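Local coordinates for protein (tenascin) (Gallus gallus, PDB 1QR4), which probably acts in extracellular-matrix adhesion, through fibronectin type III domains that include heparin- and contactin-binding regions, at residues A[25-29]-A[53-58]; A[157-163]-A[176-182]. All coordinates share one frame; numbering follows the deposited sequence.

Contact 1: residues A[25-29]-A[53-58]; sequences LRWRR and IPVDST
Trp27 and Thr58 bring the two backbones together: Trp27 N, on strand 22-28, donates to Thr58 O over 3.0 Å, with an N-H...O angle of 160°. Arg26 CA reaches the same oxygen through a CA-H...O contact of 3.3 Å. Before Thr58 the chain makes a type I beta turn from Pro54 to Ser57, closed by Ser57 N on Pro54 O. The indole of Trp27 lies against the backbone that leaves this turn. With CG set between the backbone N and the carbonyl carbon (chi1 65°), the ring folds back so that one face receives Thr58 CA in a CH-pi contact, 4.0 Å from the centroid of the five-membered ring. Ile53 CG2 meets the ring near its plane, 4.2 Å from Trp27 CH2. Were Trp27 an alanine, the Thr58 backbone would probably lose the ring face it rests on and a gap would open beside Ile53. At the periphery, water 1 joins Arg26 NE to Thr58 OG1, lying in the guanidinium plane at its edge, while the extended Arg29 carries NH1 to 3.2 Å from Val55 O, at an angle too poor for a hydrogen bond. Tyr37 meets the indole edge-to-face, and Phe60 and Leu75 also touch it. A tryptophan on the second strand, packed between the two sheets, is a hallmark of the fibronectin type III sandwich; here one face of the ring also lies against the loop that crosses from strand 48-53 to strand 59-63.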
# COMPACT_ATOMS: atom_id res chain seq x y z
N LEU A 25 -13.27 1.59 4.60
CA LEU A 25 -13.94 1.86 5.86
C LEU A 25 -15.30 1.18 6.00
O LEU A 25 -16.09 1.11 5.04
CB LEU A 25 -14.13 3.37 6.03
CG LEU A 25 -12.87 4.23 5.92
CD1 LEU A 25 -13.27 5.69 5.84
CD2 LEU A 25 -11.96 3.98 7.10
N ARG A 26 -15.58 0.73 7.22
CA ARG A 26 -16.84 0.08 7.53
C ARG A 26 -17.27 0.42 8.95
O ARG A 26 -16.44 0.52 9.85
CB ARG A 26 -16.72 -1.43 7.34
CG ARG A 26 -18.02 -2.14 7.31
CD ARG A 26 -17.85 -3.53 6.74
NE ARG A 26 -19.06 -4.31 6.94
CZ ARG A 26 -19.15 -5.32 7.80
NH1 ARG A 26 -18.10 -5.67 8.54
NH2 ARG A 26 -20.31 -5.95 7.95
N TRP A 27 -18.57 0.62 9.15
CA TRP A 27 -19.12 0.99 10.45
C TRP A 27 -20.60 0.66 10.58
O TRP A 27 -21.25 0.26 9.62
CB TRP A 27 -18.99 2.48 10.65
CG TRP A 27 -19.80 3.24 9.67
CD1 TRP A 27 -21.10 3.62 9.81
CD2 TRP A 27 -19.39 3.69 8.39
NE1 TRP A 27 -21.53 4.27 8.69
CE2 TRP A 27 -20.50 4.33 7.79
CE3 TRP A 27 -18.19 3.61 7.67
CZ2 TRP A 27 -20.45 4.88 6.51
CZ3 TRP A 27 -18.14 4.15 6.39
CH2 TRP A 27 -19.27 4.78 5.83
N ARG A 28 -21.11 0.89 11.79
CA ARG A 28 -22.51 0.65 12.06
C ARG A 28 -23.28 1.94 11.96
O ARG A 28 -22.80 3.00 12.35
CB ARG A 28 -22.73 0.05 13.43
CG ARG A 28 -22.88 -1.44 13.41
CD ARG A 28 -23.73 -1.88 14.56
NE ARG A 28 -23.76 -3.34 14.67
CZ ARG A 28 -22.68 -4.11 14.81
NH1 ARG A 28 -21.46 -3.58 14.84
NH2 ARG A 28 -22.84 -5.42 14.94
N ARG A 29 -24.49 1.85 11.41
CA ARG A 29 -25.35 3.00 11.24
C ARG A 29 -25.95 3.39 12.58
O ARG A 29 -26.12 2.55 13.46
CB ARG A 29 -26.47 2.62 10.27
CG ARG A 29 -27.55 3.66 10.05
CD ARG A 29 -28.69 3.02 9.25
NE ARG A 29 -29.77 3.95 8.98
CZ ARG A 29 -30.21 4.26 7.76
NH1 ARG A 29 -29.66 3.71 6.68
NH2 ARG A 29 -31.19 5.15 7.62
N ILE A 53 -20.99 11.48 3.32
CA ILE A 53 -21.38 10.15 2.90
C ILE A 53 -22.89 9.96 3.09
O ILE A 53 -23.45 10.37 4.10
CB ILE A 53 -20.54 9.12 3.69
CG1 ILE A 53 -19.05 9.44 3.46
CG2 ILE A 53 -20.87 7.68 3.26
CD1 ILE A 53 -18.09 8.63 4.28
N PRO A 54 -23.56 9.39 2.08
CA PRO A 54 -25.01 9.12 2.04
C PRO A 54 -25.46 8.32 3.25
O PRO A 54 -24.77 7.40 3.67
CB PRO A 54 -25.16 8.27 0.79
CG PRO A 54 -24.05 8.71 -0.07
CD PRO A 54 -22.91 8.82 0.89
N VAL A 55 -26.66 8.62 3.75
CA VAL A 55 -27.20 7.91 4.89
C VAL A 55 -27.31 6.40 4.69
O VAL A 55 -27.34 5.64 5.66
CB VAL A 55 -28.59 8.43 5.27
CG1 VAL A 55 -28.46 9.69 6.04
CG2 VAL A 55 -29.40 8.68 4.02
N ASP A 56 -27.34 5.97 3.44
CA ASP A 56 -27.48 4.55 3.12
C ASP A 56 -26.18 3.74 3.07
O ASP A 56 -26.20 2.56 2.72
CB ASP A 56 -28.25 4.40 1.81
CG ASP A 56 -27.74 5.34 0.71
OD1 ASP A 56 -28.19 6.51 0.70
OD2 ASP A 56 -26.89 4.92 -0.12
N SER A 57 -25.06 4.35 3.43
CA SER A 57 -23.78 3.64 3.41
C SER A 57 -23.28 3.20 4.78
O SER A 57 -23.47 3.90 5.79
CB SER A 57 -22.69 4.48 2.73
OG SER A 57 -23.17 5.12 1.57
N THR A 58 -22.64 2.03 4.82
CA THR A 58 -22.03 1.53 6.04
C THR A 58 -20.62 1.09 5.66
O THR A 58 -19.89 0.50 6.45
CB THR A 58 -22.82 0.37 6.65
OG1 THR A 58 -22.94 -0.68 5.69
CG2 THR A 58 -24.19 0.84 7.08
O HOH W 1 -20.87 -2.64 5.18

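Contact 2: residues A[157-163]-A[176-182]; sequences GVDYNVN and ISGILKT
Tyr160 lays its CB against Leu180 CB at 3.8 Å, while the edge of its ring receives the methyl of Thr182, CE2 to CG2 being 3.6 Å. CG stands anti to the carbonyl carbon (chi1 -82°), which carries the ring along the sheet toward Thr182, and Tyr160 OH hydrogen-bonds to Val155 N. Beneath these side chains Tyr160 and Leu180 form an antiparallel hydrogen-bonded pair. Leu180 N donates to Tyr160 O at 2.7 Å, and Tyr160 N in turn donates to Leu180 O. Val162 pairs likewise with Gly178 and sets CG2 4.1 Å from Leu180 CB. Phe103 of strand 101-104 touches both Val162 and Leu180 on this buried side. The opposite face is more polar: the Asp159 carboxylate lies across Ile179, OD1 being 3.5 Å from CG2, and its OD1 stays 6.6 Å from Lys181 NZ, too far for a salt bridge. Beyond the regular pairing, Gly157 N bonds to Thr182 O at 3.2 Å. The whole is an antiparallel beta hairpin, strands 159-168 and 171-181, forming one side of the four-stranded sheet of a fibronectin type III domain.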
# COMPACT_ATOMS: atom_id res chain seq x y z
N GLY A 157 19.96 -19.75 -20.66
CA GLY A 157 18.70 -20.07 -21.31
C GLY A 157 17.60 -20.60 -20.42
O GLY A 157 17.41 -21.82 -20.30
N VAL A 158 16.90 -19.69 -19.77
CA VAL A 158 15.78 -20.03 -18.91
C VAL A 158 15.14 -18.73 -18.48
O VAL A 158 15.83 -17.74 -18.24
CB VAL A 158 16.21 -20.89 -17.68
CG1 VAL A 158 17.52 -20.43 -17.14
CG2 VAL A 158 15.15 -20.84 -16.58
N ASP A 159 13.81 -18.71 -18.51
CA ASP A 159 13.04 -17.54 -18.12
C ASP A 159 12.88 -17.50 -16.60
O ASP A 159 12.46 -18.49 -15.98
CB ASP A 159 11.68 -17.53 -18.80
CG ASP A 159 11.72 -16.94 -20.20
OD1 ASP A 159 12.53 -16.02 -20.45
OD2 ASP A 159 10.93 -17.40 -21.05
N TYR A 160 13.22 -16.35 -16.03
CA TYR A 160 13.18 -16.15 -14.59
C TYR A 160 12.11 -15.17 -14.13
O TYR A 160 12.06 -14.04 -14.62
CB TYR A 160 14.54 -15.64 -14.11
CG TYR A 160 15.58 -16.72 -13.89
CD1 TYR A 160 15.47 -17.59 -12.80
CD2 TYR A 160 16.69 -16.84 -14.73
CE1 TYR A 160 16.45 -18.56 -12.55
CE2 TYR A 160 17.68 -17.81 -14.48
CZ TYR A 160 17.56 -18.66 -13.38
OH TYR A 160 18.53 -19.59 -13.07
N ASN A 161 11.25 -15.59 -13.20
CA ASN A 161 10.22 -14.71 -12.64
C ASN A 161 10.93 -13.88 -11.57
O ASN A 161 11.48 -14.44 -10.63
CB ASN A 161 9.11 -15.54 -12.00
CG ASN A 161 7.78 -15.42 -12.74
OD1 ASN A 161 7.46 -14.39 -13.32
ND2 ASN A 161 6.99 -16.49 -12.69
N VAL A 162 10.95 -12.56 -11.73
CA VAL A 162 11.64 -11.69 -10.79
C VAL A 162 10.74 -10.67 -10.15
O VAL A 162 10.30 -9.73 -10.81
CB VAL A 162 12.80 -10.92 -11.45
CG1 VAL A 162 13.41 -9.91 -10.47
CG2 VAL A 162 13.86 -11.90 -11.92
N ASN A 163 10.59 -10.80 -8.84
CA ASN A 163 9.76 -9.93 -8.02
C ASN A 163 10.61 -9.03 -7.15
O ASN A 163 11.67 -9.43 -6.66
CB ASN A 163 8.87 -10.78 -7.12
CG ASN A 163 8.12 -11.86 -7.88
OD1 ASN A 163 8.44 -13.05 -7.76
ND2 ASN A 163 7.12 -11.46 -8.64
N ILE A 176 6.33 -6.08 -7.69
CA ILE A 176 6.23 -5.81 -9.12
C ILE A 176 7.09 -6.93 -9.68
O ILE A 176 8.00 -7.41 -9.00
CB ILE A 176 6.87 -4.49 -9.54
CG1 ILE A 176 8.30 -4.43 -9.03
CG2 ILE A 176 6.06 -3.33 -9.03
CD1 ILE A 176 9.03 -3.22 -9.49
N SER A 177 6.82 -7.37 -10.90
CA SER A 177 7.67 -8.41 -11.43
C SER A 177 7.91 -8.29 -12.91
O SER A 177 7.28 -7.51 -13.60
CB SER A 177 7.12 -9.79 -11.08
OG SER A 177 5.92 -10.04 -11.77
N GLY A 178 8.88 -9.07 -13.37
CA GLY A 178 9.23 -9.09 -14.77
C GLY A 178 9.87 -10.42 -15.07
O GLY A 178 10.25 -11.16 -14.16
N ILE A 179 9.95 -10.75 -16.35
CA ILE A 179 10.57 -12.00 -16.78
C ILE A 179 12.02 -11.71 -17.16
O ILE A 179 12.31 -10.72 -17.84
CB ILE A 179 9.90 -12.59 -18.04
CG1 ILE A 179 8.41 -12.86 -17.80
CG2 ILE A 179 10.65 -13.86 -18.45
CD1 ILE A 179 8.08 -14.25 -17.25
N LEU A 180 12.93 -12.54 -16.68
CA LEU A 180 14.33 -12.39 -17.01
C LEU A 180 14.76 -13.58 -17.84
O LEU A 180 14.68 -14.73 -17.39
CB LEU A 180 15.20 -12.32 -15.76
CG LEU A 180 16.68 -12.23 -16.12
CD1 LEU A 180 16.96 -10.93 -16.87
CD2 LEU A 180 17.53 -12.34 -14.87
N LYS A 181 15.21 -13.30 -19.07
CA LYS A 181 15.67 -14.30 -20.02
C LYS A 181 17.19 -14.32 -20.06
O LYS A 181 17.82 -13.37 -20.54
CB LYS A 181 15.13 -13.98 -21.42
CG LYS A 181 14.69 -12.53 -21.65
CD LYS A 181 15.84 -11.52 -21.60
CE LYS A 181 15.31 -10.08 -21.67
NZ LYS A 181 14.39 -9.72 -20.55
N THR A 182 17.77 -15.41 -19.56
CA THR A 182 19.23 -15.59 -19.51
C THR A 182 19.92 -15.69 -20.87
O THR A 182 19.67 -16.67 -21.61
CB THR A 182 19.63 -16.84 -18.65
OG1 THR A 182 18.68 -17.90 -18.86
CG2 THR A 182 19.69 -16.48 -17.18

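In the fold
The two contacts illustrate how one fold is held together in different ways. Contact 1 belongs to the first fibronectin type III domain and contact 2 to the second; their centres lie 44 Å apart on opposite sides of the chain's centre, and they share no strand. Both are partly buried. Contact 1 joins a strand of the three-stranded sheet to a loop, relying on an aromatic face and a single direct hydrogen bond, with exposed arginines along its outer side. Contact 2 runs along neighbouring strands of one sheet, so repeated backbone bonds dominate and side chains divide between core and surface. Contact 1 also lies near Arg38 of the putative heparin-binding site, whereas contact 2 is remote from it.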